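Side-chain contacts in CHAD domain protein (Streptomyces chartreusis, PDB 6RN5), which probably binds polyphosphate, as a phosin built on the CHAD fold, and holds copper ions at a histidine site: residues 33-38 with 208-213; 260-265 with 346-351; 272-277 with 319-324. All blocks are in the same frame, centred on the assembly; numbering follows the deposited sequence.

Overall arrangement
Contacts 2 and 3 lie on one side of the chain's centre, about 12 Å apart between centres, and they touch where Q351 and H348 of helix 338-366 pack on A320, A323 and A324 of helix 305-331. Contact 2 holds two of the three histidines of the copper site. The third, H271, immediately precedes contact 3, whose D274 side chain comes within about 7 Å of a copper and lies beside a bound sulfate. Contact 1 sits across the chain's centre, its own centre about 43 Å from that of contact 2 and about 33 Å from that of contact 3. It joins helices 21-42 and 201-213 apolarly, near a bound carbonate rather than the metal.

Contact 1: residues 33-38 with 208-213; sequences TEFLRA and DKVAVL
F35 and V210 meet by carbon-to-carbon packing alone, their side chains crossing at about a right angle. The CG1 methyl of V210 touches CD1 of the F35 ring at 3.5 Å and also lies 3.9 Å from CB of F35, approaching the ring obliquely. F35 has CG anti to its backbone nitrogen (chi1 -175°), which puts the ring where it also touches L62 and S65 of helix 56-75. A flat, wide phenyl suits this spot because it reaches two neighbouring helices at once.

These are two helices of the helical CHAD domain, 21-42 and 201-213, whose local axes approach to 9.0 Å with 131° between their directions. No hydrogen bond or salt bridge joins the two segments.

The second apolar group is built on L36. Both methyls of its fork rest against A211: CD1 of L36 lies 3.7 Å from CA of A211, while CD2 sits 4.0 Å from CB of A211. The single methyl of A211 lets the leucine fork come down close to the main chain. CD2 of L36 also reaches V210 CG1, more loosely, at 4.4 Å, and L36 packs beyond the segment on A214.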
ATOM      1  N   THR A  33     -24.270  12.625 -37.551  1.00 35.04           N
ATOM      2  CA  THR A  33     -24.509  11.482 -38.429  1.00 36.52           C
ATOM      3  C   THR A  33     -24.034  10.168 -37.813  1.00 37.47           C
ATOM      4  O   THR A  33     -24.742   9.183 -37.910  1.00 37.63           O
ATOM      5  CB  THR A  33     -23.829  11.699 -39.780  1.00 38.04           C
ATOM      6  OG1 THR A  33     -24.437  12.820 -40.367  1.00 40.15           O
ATOM      7  CG2 THR A  33     -24.000  10.512 -40.745  1.00 37.51           C
ATOM      8  N   GLU A  34     -22.842  10.133 -37.215  1.00 35.33           N
ATOM      9  CA  GLU A  34     -22.427   8.964 -36.410  1.00 40.63           C
ATOM     10  C   GLU A  34     -23.408   8.601 -35.308  1.00 39.01           C
ATOM     11  O   GLU A  34     -23.636   7.436 -35.083  1.00 38.23           O
ATOM     12  CB  GLU A  34     -21.058   9.145 -35.753  1.00 44.70           C
ATOM     13  CG  GLU A  34     -19.911   9.129 -36.757  1.00 55.28           C
ATOM     14  CD  GLU A  34     -19.955   7.913 -37.693  1.00 62.20           C
ATOM     15  OE1 GLU A  34     -19.883   6.771 -37.178  1.00 59.87           O
ATOM     16  OE2 GLU A  34     -20.067   8.100 -38.933  1.00 63.81           O
ATOM     17  N   PHE A  35     -23.928   9.590 -34.583  1.00 34.77           N
ATOM     18  CA  PHE A  35     -24.960   9.342 -33.576  1.00 34.62           C
ATOM     19  C   PHE A  35     -26.218   8.699 -34.177  1.00 33.99           C
ATOM     20  O   PHE A  35     -26.800   7.800 -33.578  1.00 33.82           O
ATOM     21  CB  PHE A  35     -25.346  10.657 -32.890  1.00 30.64           C
ATOM     22  CG  PHE A  35     -26.315  10.497 -31.761  1.00 30.68           C
ATOM     23  CD1 PHE A  35     -27.665  10.547 -31.988  1.00 33.05           C
ATOM     24  CD2 PHE A  35     -25.865  10.304 -30.471  1.00 33.94           C
ATOM     25  CE1 PHE A  35     -28.576  10.424 -30.953  1.00 33.81           C
ATOM     26  CE2 PHE A  35     -26.755  10.187 -29.406  1.00 37.06           C
ATOM     27  CZ  PHE A  35     -28.123  10.259 -29.648  1.00 38.27           C
ATOM     28  N   LEU A  36     -26.661   9.185 -35.340  1.00 36.97           N
ATOM     29  CA  LEU A  36     -27.847   8.613 -35.976  1.00 37.46           C
ATOM     30  C   LEU A  36     -27.581   7.214 -36.507  1.00 36.64           C
ATOM     31  O   LEU A  36     -28.435   6.342 -36.394  1.00 39.79           O
ATOM     32  CB  LEU A  36     -28.383   9.489 -37.080  1.00 40.12           C
ATOM     33  CG  LEU A  36     -28.795  10.900 -36.660  1.00 44.05           C
ATOM     34  CD1 LEU A  36     -29.027  11.713 -37.926  1.00 46.64           C
ATOM     35  CD2 LEU A  36     -29.989  10.935 -35.736  1.00 46.53           C
ATOM     36  N   ARG A  37     -26.406   6.980 -37.042  1.00 39.59           N
ATOM     37  CA  ARG A  37     -26.028   5.598 -37.415  1.00 45.89           C
ATOM     38  C   ARG A  37     -26.084   4.638 -36.270  1.00 44.78           C
ATOM     39  O   ARG A  37     -26.686   3.573 -36.371  1.00 44.76           O
ATOM     40  CB  ARG A  37     -24.631   5.543 -37.946  1.00 48.31           C
ATOM     41  CG  ARG A  37     -24.628   5.781 -39.416  1.00 61.73           C
ATOM     42  CD  ARG A  37     -23.212   5.824 -39.938  1.00 70.13           C
ATOM     43  NE  ARG A  37     -23.166   6.630 -41.144  1.00 71.22           N
ATOM     44  CZ  ARG A  37     -22.046   6.968 -41.762  1.00 83.02           C
ATOM     45  NH1 ARG A  37     -20.853   6.574 -41.296  1.00 85.62           N
ATOM     46  NH2 ARG A  37     -22.125   7.702 -42.862  1.00 89.18           N
ATOM     47  N   ALA A  38     -25.427   5.005 -35.182  1.00 41.38           N
ATOM     48  CA  ALA A  38     -25.429   4.168 -34.006  1.00 39.40           C
ATOM     49  C   ALA A  38     -26.847   3.942 -33.505  1.00 42.30           C
ATOM     50  O   ALA A  38     -27.222   2.837 -33.129  1.00 45.80           O
ATOM     51  CB  ALA A  38     -24.578   4.784 -32.917  1.00 37.15           C
ATOM     52  N   ASP A 208     -33.971  13.812 -32.089  1.00 38.84           N
ATOM     53  CA  ASP A 208     -34.541  14.598 -33.190  1.00 40.33           C
ATOM     54  C   ASP A 208     -33.678  15.827 -33.496  1.00 36.58           C
ATOM     55  O   ASP A 208     -33.439  16.161 -34.647  1.00 36.82           O
ATOM     56  CB  ASP A 208     -35.979  15.065 -32.846  1.00 44.66           C
ATOM     57  CG  ASP A 208     -37.078  14.095 -33.332  1.00 52.09           C
ATOM     58  OD1 ASP A 208     -36.756  13.126 -34.072  1.00 52.26           O
ATOM     59  OD2 ASP A 208     -38.280  14.318 -32.957  1.00 50.76           O
ATOM     60  N   LYS A 209     -33.200  16.487 -32.458  1.00 37.17           N
ATOM     61  CA  LYS A 209     -32.326  17.656 -32.661  1.00 37.10           C
ATOM     62  C   LYS A 209     -31.005  17.271 -33.235  1.00 34.73           C
ATOM     63  O   LYS A 209     -30.488  17.957 -34.118  1.00 35.34           O
ATOM     64  CB  LYS A 209     -32.159  18.417 -31.373  1.00 36.86           C
ATOM     65  CG  LYS A 209     -33.484  19.000 -30.975  1.00 36.64           C
ATOM     66  CD  LYS A 209     -33.366  19.918 -29.792  1.00 45.62           C
ATOM     67  CE  LYS A 209     -34.762  20.134 -29.234  1.00 54.31           C
ATOM     68  NZ  LYS A 209     -34.770  21.135 -28.139  1.00 60.99           N
ATOM     69  N   VAL A 210     -30.467  16.135 -32.796  1.00 34.03           N
ATOM     70  CA  VAL A 210     -29.252  15.628 -33.427  1.00 31.77           C
ATOM     71  C   VAL A 210     -29.494  15.336 -34.900  1.00 35.08           C
ATOM     72  O   VAL A 210     -28.652  15.652 -35.765  1.00 33.23           O
ATOM     73  CB  VAL A 210     -28.704  14.401 -32.685  1.00 33.85           C
ATOM     74  CG1 VAL A 210     -27.533  13.790 -33.422  1.00 32.32           C
ATOM     75  CG2 VAL A 210     -28.282  14.827 -31.276  1.00 34.88           C
ATOM     76  N   ALA A 211     -30.662  14.768 -35.219  1.00 38.60           N
ATOM     77  CA  ALA A 211     -31.047  14.583 -36.639  1.00 37.46           C
ATOM     78  C   ALA A 211     -31.013  15.904 -37.436  1.00 36.06           C
ATOM     79  O   ALA A 211     -30.493  15.944 -38.507  1.00 37.47           O
ATOM     80  CB  ALA A 211     -32.421  13.944 -36.753  1.00 40.18           C
ATOM     81  N   VAL A 212     -31.573  16.978 -36.889  1.00 35.61           N
ATOM     82  CA  VAL A 212     -31.527  18.263 -37.535  1.00 36.07           C
ATOM     83  C   VAL A 212     -30.087  18.693 -37.737  1.00 36.77           C
ATOM     84  O   VAL A 212     -29.722  19.140 -38.786  1.00 37.18           O
ATOM     85  CB  VAL A 212     -32.292  19.317 -36.717  1.00 39.57           C
ATOM     86  CG1 VAL A 212     -32.046  20.721 -37.278  1.00 41.26           C
ATOM     87  CG2 VAL A 212     -33.785  18.995 -36.753  1.00 40.62           C
ATOM     88  N   LEU A 213     -29.258  18.510 -36.712  1.00 41.29           N
ATOM     89  CA  LEU A 213     -27.859  18.907 -36.754  1.00 34.62           C
ATOM     90  C   LEU A 213     -27.071  18.157 -37.796  1.00 34.37           C
ATOM     91  O   LEU A 213     -26.051  18.620 -38.258  1.00 36.34           O
ATOM     92  CB  LEU A 213     -27.216  18.661 -35.368  1.00 33.40           C
ATOM     93  CG  LEU A 213     -25.757  19.055 -35.147  1.00 36.78           C
ATOM     94  CD1 LEU A 213     -25.527  20.553 -35.398  1.00 34.84           C
ATOM     95  CD2 LEU A 213     -25.315  18.700 -33.731  1.00 36.20           C
TER

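Contact 2: residues 260-265 with 346-351; sequences LIHGLS and VLHADQ. With CU (copper (II) ion), chain B.
A copper(II) ion joins a loop to a helix here: H262 from the loop and H348 from helix 338-366 both bind it through NE2. The metal bonds measure 2.2 Å from H262 NE2 and 2.0 Å from H348 NE2, and H271 supplies one of the remaining ligands. The two imidazoles are turned 77° against each other, their NE2 atoms 3.6 Å apart, both turned to the copper.

Each ring is steadied from its other nitrogen. H262 ND1 donates to G263 O at 2.6 Å, with the oxygen close to the ring plane. H348 ND1 donates to a water in its ring plane at 2.6 Å, and that water donates in turn to L260 O at 2.7 Å. With chi1 at 171°, CG of H348 stands anti to the backbone nitrogen and the ring is carried off the helix toward the loop. L260 lies on the helix backbone, its CD2 4.3 Å from CA of A349, where alanine has no long side chain to stand in the way. Y342 of the second subunit packs on H348.

With ND1 of each ring acting as a donor, NE2 is left to coordinate the copper, consistent with both histidines binding as neutral imidazoles.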
ATOM      1  N   LEU A 260      -6.646   6.334   4.350  1.00 39.34           N
ATOM      2  CA  LEU A 260      -7.005   4.969   4.043  1.00 40.07           C
ATOM      3  C   LEU A 260      -8.045   4.393   4.998  1.00 36.66           C
ATOM      4  O   LEU A 260      -8.777   3.474   4.653  1.00 44.14           O
ATOM      5  CB  LEU A 260      -5.746   4.123   4.014  1.00 39.84           C
ATOM      6  CG  LEU A 260      -4.718   4.670   3.033  1.00 44.52           C
ATOM      7  CD1 LEU A 260      -3.412   3.903   3.130  1.00 45.22           C
ATOM      8  CD2 LEU A 260      -5.255   4.617   1.613  1.00 45.12           C
ATOM      9  N   ILE A 261      -8.163   4.947   6.181  1.00 38.31           N
ATOM     10  CA  ILE A 261      -9.247   4.562   7.051  1.00 42.75           C
ATOM     11  C   ILE A 261     -10.015   5.836   7.299  1.00 42.80           C
ATOM     12  O   ILE A 261      -9.468   6.787   7.837  1.00 53.61           O
ATOM     13  CB  ILE A 261      -8.747   3.984   8.387  1.00 45.53           C
ATOM     14  CG1 ILE A 261      -7.689   2.905   8.176  1.00 44.43           C
ATOM     15  CG2 ILE A 261      -9.915   3.360   9.125  1.00 45.20           C
ATOM     16  CD1 ILE A 261      -6.955   2.509   9.454  1.00 45.89           C
ATOM     17  N   HIS A 262     -11.247   5.875   6.818  1.00 45.88           N
ATOM     18  CA  HIS A 262     -12.152   7.016   7.019  1.00 43.16           C
ATOM     19  C   HIS A 262     -13.539   6.424   7.047  1.00 44.64           C
ATOM     20  O   HIS A 262     -13.736   5.299   6.538  1.00 41.47           O
ATOM     21  CB  HIS A 262     -12.033   8.074   5.888  1.00 40.52           C
ATOM     22  CG  HIS A 262     -12.434   7.568   4.534  1.00 38.82           C
ATOM     23  ND1 HIS A 262     -13.732   7.229   4.213  1.00 36.16           N
ATOM     24  CD2 HIS A 262     -11.694   7.285   3.437  1.00 38.44           C
ATOM     25  CE1 HIS A 262     -13.779   6.793   2.969  1.00 37.83           C
ATOM     26  NE2 HIS A 262     -12.553   6.818   2.475  1.00 38.12           N
ATOM     27  N   GLY A 263     -14.484   7.154   7.648  1.00 47.41           N
ATOM     28  CA  GLY A 263     -15.905   6.770   7.614  1.00 54.25           C
ATOM     29  C   GLY A 263     -16.620   7.279   6.363  1.00 55.98           C
ATOM     30  O   GLY A 263     -15.994   7.823   5.442  1.00 53.50           O
ATOM     31  N   LEU A 264     -17.940   7.143   6.330  1.00 65.53           N
ATOM     32  CA  LEU A 264     -18.699   7.476   5.125  1.00 74.07           C
ATOM     33  C   LEU A 264     -20.010   8.163   5.459  1.00 82.66           C
ATOM     34  O   LEU A 264     -20.911   7.531   5.999  1.00 76.49           O
ATOM     35  CB  LEU A 264     -18.980   6.197   4.290  1.00 77.83           C
ATOM     36  CG  LEU A 264     -17.916   5.564   3.361  1.00 74.83           C
ATOM     37  CD1 LEU A 264     -18.537   4.436   2.547  1.00 79.62           C
ATOM     38  CD2 LEU A 264     -17.285   6.575   2.401  1.00 74.79           C
ATOM     39  N   SER A 265     -20.097   9.455   5.125  1.00100.29           N
ATOM     40  CA  SER A 265     -21.357  10.234   5.157  1.00110.58           C
ATOM     41  C   SER A 265     -21.519  11.021   3.846  1.00119.51           C
ATOM     42  O   SER A 265     -20.525  11.264   3.151  1.00122.26           O
ATOM     43  CB  SER A 265     -21.358  11.243   6.312  1.00108.34           C
ATOM     44  OG  SER A 265     -20.559  10.809   7.387  1.00108.58           O
ATOM     45  N   VAL A 346      -8.401  -3.778   2.668  1.00 27.41           N
ATOM     46  CA  VAL A 346      -7.206  -3.952   1.884  1.00 29.30           C
ATOM     47  C   VAL A 346      -7.445  -3.478   0.457  1.00 28.93           C
ATOM     48  O   VAL A 346      -6.630  -2.774  -0.149  1.00 29.80           O
ATOM     49  CB  VAL A 346      -6.796  -5.447   1.844  1.00 31.37           C
ATOM     50  CG1 VAL A 346      -5.587  -5.662   0.974  1.00 31.55           C
ATOM     51  CG2 VAL A 346      -6.441  -5.943   3.242  1.00 33.68           C
ATOM     52  N   LEU A 347      -8.586  -3.888  -0.075  1.00 29.63           N
ATOM     53  CA  LEU A 347      -8.980  -3.544  -1.435  1.00 31.49           C
ATOM     54  C   LEU A 347      -9.200  -2.043  -1.659  1.00 29.02           C
ATOM     55  O   LEU A 347      -8.825  -1.504  -2.672  1.00 29.72           O
ATOM     56  CB  LEU A 347     -10.234  -4.320  -1.758  1.00 32.27           C
ATOM     57  CG  LEU A 347     -10.821  -4.236  -3.129  1.00 33.96           C
ATOM     58  CD1 LEU A 347      -9.783  -4.681  -4.148  1.00 39.04           C
ATOM     59  CD2 LEU A 347     -12.038  -5.153  -3.115  1.00 36.33           C
ATOM     60  N   HIS A 348      -9.828  -1.373  -0.712  1.00 30.48           N
ATOM     61  CA  HIS A 348      -9.912   0.081  -0.751  1.00 27.83           C
ATOM     62  C   HIS A 348      -8.542   0.717  -0.759  1.00 27.98           C
ATOM     63  O   HIS A 348      -8.304   1.642  -1.529  1.00 28.81           O
ATOM     64  CB  HIS A 348     -10.729   0.608   0.433  1.00 29.63           C
ATOM     65  CG  HIS A 348     -10.676   2.100   0.590  1.00 30.53           C
ATOM     66  ND1 HIS A 348      -9.727   2.727   1.368  1.00 31.59           N
ATOM     67  CD2 HIS A 348     -11.448   3.085   0.059  1.00 28.43           C
ATOM     68  CE1 HIS A 348      -9.932   4.042   1.318  1.00 33.64           C
ATOM     69  NE2 HIS A 348     -10.965   4.279   0.519  1.00 29.36           N
ATOM     70  N   ALA A 349      -7.632   0.212   0.069  1.00 26.84           N
ATOM     71  CA  ALA A 349      -6.298   0.756   0.157  1.00 27.96           C
ATOM     72  C   ALA A 349      -5.528   0.545  -1.147  1.00 30.74           C
ATOM     73  O   ALA A 349      -4.900   1.481  -1.696  1.00 28.25           O
ATOM     74  CB  ALA A 349      -5.551   0.105   1.325  1.00 27.01           C
ATOM     75  N   ASP A 350      -5.591  -0.681  -1.652  1.00 27.21           N
ATOM     76  CA  ASP A 350      -5.051  -0.990  -2.951  1.00 29.72           C
ATOM     77  C   ASP A 350      -5.489  -0.008  -4.047  1.00 31.24           C
ATOM     78  O   ASP A 350      -4.660   0.507  -4.821  1.00 31.32           O
ATOM     79  CB  ASP A 350      -5.492  -2.413  -3.368  1.00 32.25           C
ATOM     80  CG  ASP A 350      -4.877  -2.825  -4.670  1.00 35.30           C
ATOM     81  OD1 ASP A 350      -3.656  -3.081  -4.644  1.00 32.09           O
ATOM     82  OD2 ASP A 350      -5.594  -2.874  -5.694  1.00 38.39           O
ATOM     83  N   GLN A 351      -6.787   0.258  -4.123  1.00 28.65           N
ATOM     84  CA  GLN A 351      -7.294   1.111  -5.193  1.00 28.97           C
ATOM     85  C   GLN A 351      -6.899   2.571  -4.929  1.00 30.96           C
ATOM     86  O   GLN A 351      -6.656   3.315  -5.865  1.00 28.57           O
ATOM     87  CB  GLN A 351      -8.811   0.922  -5.374  1.00 28.77           C
ATOM     88  CG  GLN A 351      -9.153  -0.512  -5.804  1.00 29.95           C
ATOM     89  CD  GLN A 351      -8.603  -0.802  -7.179  1.00 30.90           C
ATOM     90  OE1 GLN A 351      -8.999  -0.137  -8.151  1.00 30.81           O
ATOM     91  NE2 GLN A 351      -7.625  -1.731  -7.261  1.00 28.12           N
TER
HETATM   92 CU    CU B 401     -11.774   6.152   0.540  1.00 31.38          CU
HETATM   93  O   HOH W   1      -8.275   1.362   3.044  1.00 38.25           O

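Contact 3: residues 272-277 with 319-324; sequences PQDAPW and DASEAA. With SO4 (sulfate ion), chain H.
D274 and S321 form the close part of this contact, a single short hydrogen bond in which S321 OG donates to D274 OD2 at 2.6 Å. The hydroxyl comes from above the carboxylate plane, 36° out of it. S321 has OG anti to its backbone nitrogen (chi1 178°), which points the hydroxyl from helix 305-331 across to D274. Serine suits the place because its short side chain brings a donor to the oxygen, with CB of S321 following at 3.5 Å from D274 OD2. The two segments bury little surface against each other, 65 Å² in all, and their nearest CA atoms, those of D274 and S321, are 7.6 Å apart.

OD1 of D274 is gripped too, by salt bridges with R352 and R359 of helix 338-366. The looser side lies at P272 and Q273, which are exposed and border a sulfate that probably came from the crystallisation liquor; its O2 is 3.0 Å from D274 OD1. The sulfate is held by the backbone nitrogen of Q273, which donates to O1 at 3.2 Å, and by R359 and H271. The ring of P272 brings CD to 3.2 Å from sulfate O1. Replacing D274 by an alanine is likely to leave S321 OG without this acceptor and R352 and R359 without their shared carboxylate.

The carboxylate thus joins three helices, taking the serine hydroxyl at OD2 and the two arginines at OD1. R352 and R359 probably offset the charge of D274, and R359 that of the sulfate as well; an anion held beside H271, a copper ligand, is consistent with a site that could receive a phosphate group of polyphosphate.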
ATOM      1  N   PRO A 272     -10.519  14.599  -1.058  1.00 49.99           N
ATOM      2  CA  PRO A 272     -10.809  15.918  -1.619  1.00 47.84           C
ATOM      3  C   PRO A 272      -9.990  16.254  -2.846  1.00 43.78           C
ATOM      4  O   PRO A 272     -10.517  16.856  -3.779  1.00 41.71           O
ATOM      5  CB  PRO A 272     -10.474  16.877  -0.455  1.00 51.34           C
ATOM      6  CG  PRO A 272      -9.607  16.079   0.491  1.00 51.19           C
ATOM      7  CD  PRO A 272     -10.093  14.680   0.358  1.00 49.99           C
ATOM      8  N   GLN A 273      -8.722  15.862  -2.851  1.00 44.15           N
ATOM      9  CA  GLN A 273      -7.872  16.043  -4.025  1.00 48.34           C
ATOM     10  C   GLN A 273      -8.338  15.314  -5.268  1.00 45.00           C
ATOM     11  O   GLN A 273      -7.921  15.679  -6.352  1.00 52.17           O
ATOM     12  CB  GLN A 273      -6.447  15.627  -3.740  1.00 57.86           C
ATOM     13  CG  GLN A 273      -5.758  16.532  -2.743  1.00 67.40           C
ATOM     14  CD  GLN A 273      -4.279  16.230  -2.612  1.00 76.06           C
ATOM     15  OE1 GLN A 273      -3.568  16.068  -3.609  1.00 86.17           O
ATOM     16  NE2 GLN A 273      -3.804  16.158  -1.377  1.00 84.45           N
ATOM     17  N   ASP A 274      -9.190  14.309  -5.149  1.00 38.61           N
ATOM     18  CA  ASP A 274      -9.721  13.680  -6.371  1.00 38.56           C
ATOM     19  C   ASP A 274     -10.397  14.705  -7.294  1.00 39.05           C
ATOM     20  O   ASP A 274     -10.303  14.571  -8.515  1.00 35.28           O
ATOM     21  CB  ASP A 274     -10.733  12.561  -6.054  1.00 34.19           C
ATOM     22  CG  ASP A 274     -10.051  11.238  -5.606  1.00 34.19           C
ATOM     23  OD1 ASP A 274      -8.841  11.204  -5.365  1.00 34.83           O
ATOM     24  OD2 ASP A 274     -10.754  10.245  -5.468  1.00 34.47           O
ATOM     25  N   ALA A 275     -11.091  15.703  -6.725  1.00 34.94           N
ATOM     26  CA  ALA A 275     -11.934  16.588  -7.560  1.00 38.30           C
ATOM     27  C   ALA A 275     -11.105  17.389  -8.573  1.00 37.13           C
ATOM     28  O   ALA A 275     -11.416  17.391  -9.730  1.00 41.07           O
ATOM     29  CB  ALA A 275     -12.848  17.499  -6.719  1.00 36.63           C
ATOM     30  N   PRO A 276     -10.013  18.021  -8.144  1.00 39.75           N
ATOM     31  CA  PRO A 276      -9.227  18.725  -9.178  1.00 39.46           C
ATOM     32  C   PRO A 276      -8.666  17.828 -10.304  1.00 36.28           C
ATOM     33  O   PRO A 276      -8.607  18.254 -11.449  1.00 35.71           O
ATOM     34  CB  PRO A 276      -8.087  19.376  -8.386  1.00 40.07           C
ATOM     35  CG  PRO A 276      -8.279  18.988  -6.936  1.00 40.50           C
ATOM     36  CD  PRO A 276      -9.660  18.437  -6.771  1.00 40.25           C
ATOM     37  N   TRP A 277      -8.249  16.616  -9.964  1.00 33.54           N
ATOM     38  CA  TRP A 277      -7.790  15.617 -10.953  1.00 34.26           C
ATOM     39  C   TRP A 277      -8.885  15.177 -11.939  1.00 32.62           C
ATOM     40  O   TRP A 277      -8.656  15.037 -13.152  1.00 29.92           O
ATOM     41  CB  TRP A 277      -7.245  14.397 -10.233  1.00 35.00           C
ATOM     42  CG  TRP A 277      -5.959  14.691  -9.602  1.00 36.37           C
ATOM     43  CD1 TRP A 277      -5.745  15.172  -8.351  1.00 37.48           C
ATOM     44  CD2 TRP A 277      -4.673  14.545 -10.195  1.00 36.77           C
ATOM     45  NE1 TRP A 277      -4.410  15.326  -8.123  1.00 35.89           N
ATOM     46  CE2 TRP A 277      -3.730  14.954  -9.247  1.00 36.23           C
ATOM     47  CE3 TRP A 277      -4.234  14.109 -11.431  1.00 37.89           C
ATOM     48  CZ2 TRP A 277      -2.388  14.929  -9.491  1.00 37.04           C
ATOM     49  CZ3 TRP A 277      -2.882  14.079 -11.671  1.00 37.71           C
ATOM     50  CH2 TRP A 277      -1.983  14.485 -10.718  1.00 39.74           C
ATOM     51  N   ASP A 319     -11.287   5.518 -12.401  1.00 30.85           N
ATOM     52  CA  ASP A 319     -11.744   4.167 -12.170  1.00 31.63           C
ATOM     53  C   ASP A 319     -11.254   3.671 -10.823  1.00 32.42           C
ATOM     54  O   ASP A 319     -12.023   3.066 -10.084  1.00 33.86           O
ATOM     55  CB  ASP A 319     -11.270   3.183 -13.281  1.00 31.11           C
ATOM     56  CG  ASP A 319     -11.936   3.452 -14.647  1.00 35.26           C
ATOM     57  OD1 ASP A 319     -12.930   4.203 -14.741  1.00 33.18           O
ATOM     58  OD2 ASP A 319     -11.423   2.937 -15.646  1.00 40.34           O
ATOM     59  N   ALA A 320      -9.981   3.895 -10.500  1.00 29.71           N
ATOM     60  CA  ALA A 320      -9.480   3.430  -9.202  1.00 29.62           C
ATOM     61  C   ALA A 320     -10.192   4.167  -8.049  1.00 30.61           C
ATOM     62  O   ALA A 320     -10.520   3.584  -6.993  1.00 28.35           O
ATOM     63  CB  ALA A 320      -7.972   3.617  -9.124  1.00 32.19           C
ATOM     64  N   SER A 321     -10.416   5.465  -8.238  1.00 29.64           N
ATOM     65  CA  SER A 321     -11.146   6.241  -7.265  1.00 31.20           C
ATOM     66  C   SER A 321     -12.531   5.653  -6.991  1.00 31.80           C
ATOM     67  O   SER A 321     -12.904   5.446  -5.828  1.00 30.91           O
ATOM     68  CB  SER A 321     -11.255   7.689  -7.739  1.00 34.72           C
ATOM     69  OG  SER A 321     -11.995   8.445  -6.822  1.00 36.75           O
ATOM     70  N   GLU A 322     -13.266   5.336  -8.049  1.00 30.91           N
ATOM     71  CA  GLU A 322     -14.644   4.868  -7.913  1.00 33.65           C
ATOM     72  C   GLU A 322     -14.639   3.415  -7.381  1.00 33.31           C
ATOM     73  O   GLU A 322     -15.504   3.005  -6.612  1.00 32.02           O
ATOM     74  CB  GLU A 322     -15.401   4.933  -9.260  1.00 36.13           C
ATOM     75  CG  GLU A 322     -15.988   6.279  -9.672  1.00 44.12           C
ATOM     76  CD  GLU A 322     -17.057   6.802  -8.699  1.00 50.91           C
ATOM     77  OE1 GLU A 322     -17.836   6.021  -8.100  1.00 60.43           O
ATOM     78  OE2 GLU A 322     -17.128   8.022  -8.494  1.00 64.63           O
ATOM     79  N   ALA A 323     -13.657   2.639  -7.788  1.00 29.09           N
ATOM     80  CA  ALA A 323     -13.558   1.318  -7.269  1.00 29.46           C
ATOM     81  C   ALA A 323     -13.277   1.330  -5.766  1.00 27.90           C
ATOM     82  O   ALA A 323     -13.855   0.531  -5.022  1.00 30.81           O
ATOM     83  CB  ALA A 323     -12.492   0.550  -7.999  1.00 26.49           C
ATOM     84  N   ALA A 324     -12.396   2.214  -5.315  1.00 26.82           N
ATOM     85  CA  ALA A 324     -12.088   2.272  -3.902  1.00 27.42           C
ATOM     86  C   ALA A 324     -13.361   2.596  -3.117  1.00 29.49           C
ATOM     87  O   ALA A 324     -13.569   2.035  -2.048  1.00 29.59           O
ATOM     88  CB  ALA A 324     -10.989   3.285  -3.622  1.00 27.35           C
TER
HETATM   89  S   SO4 H 407      -6.926  12.450  -1.593  1.00 59.58           S
HETATM   90  O1  SO4 H 407      -7.311  13.745  -0.948  1.00 64.92           O
HETATM   91  O2  SO4 H 407      -7.698  12.416  -2.881  1.00 58.23           O
HETATM   92  O3  SO4 H 407      -5.516  12.409  -1.983  1.00 59.45           O
HETATM   93  O4  SO4 H 407      -7.167  11.307  -0.621  1.00 55.29           O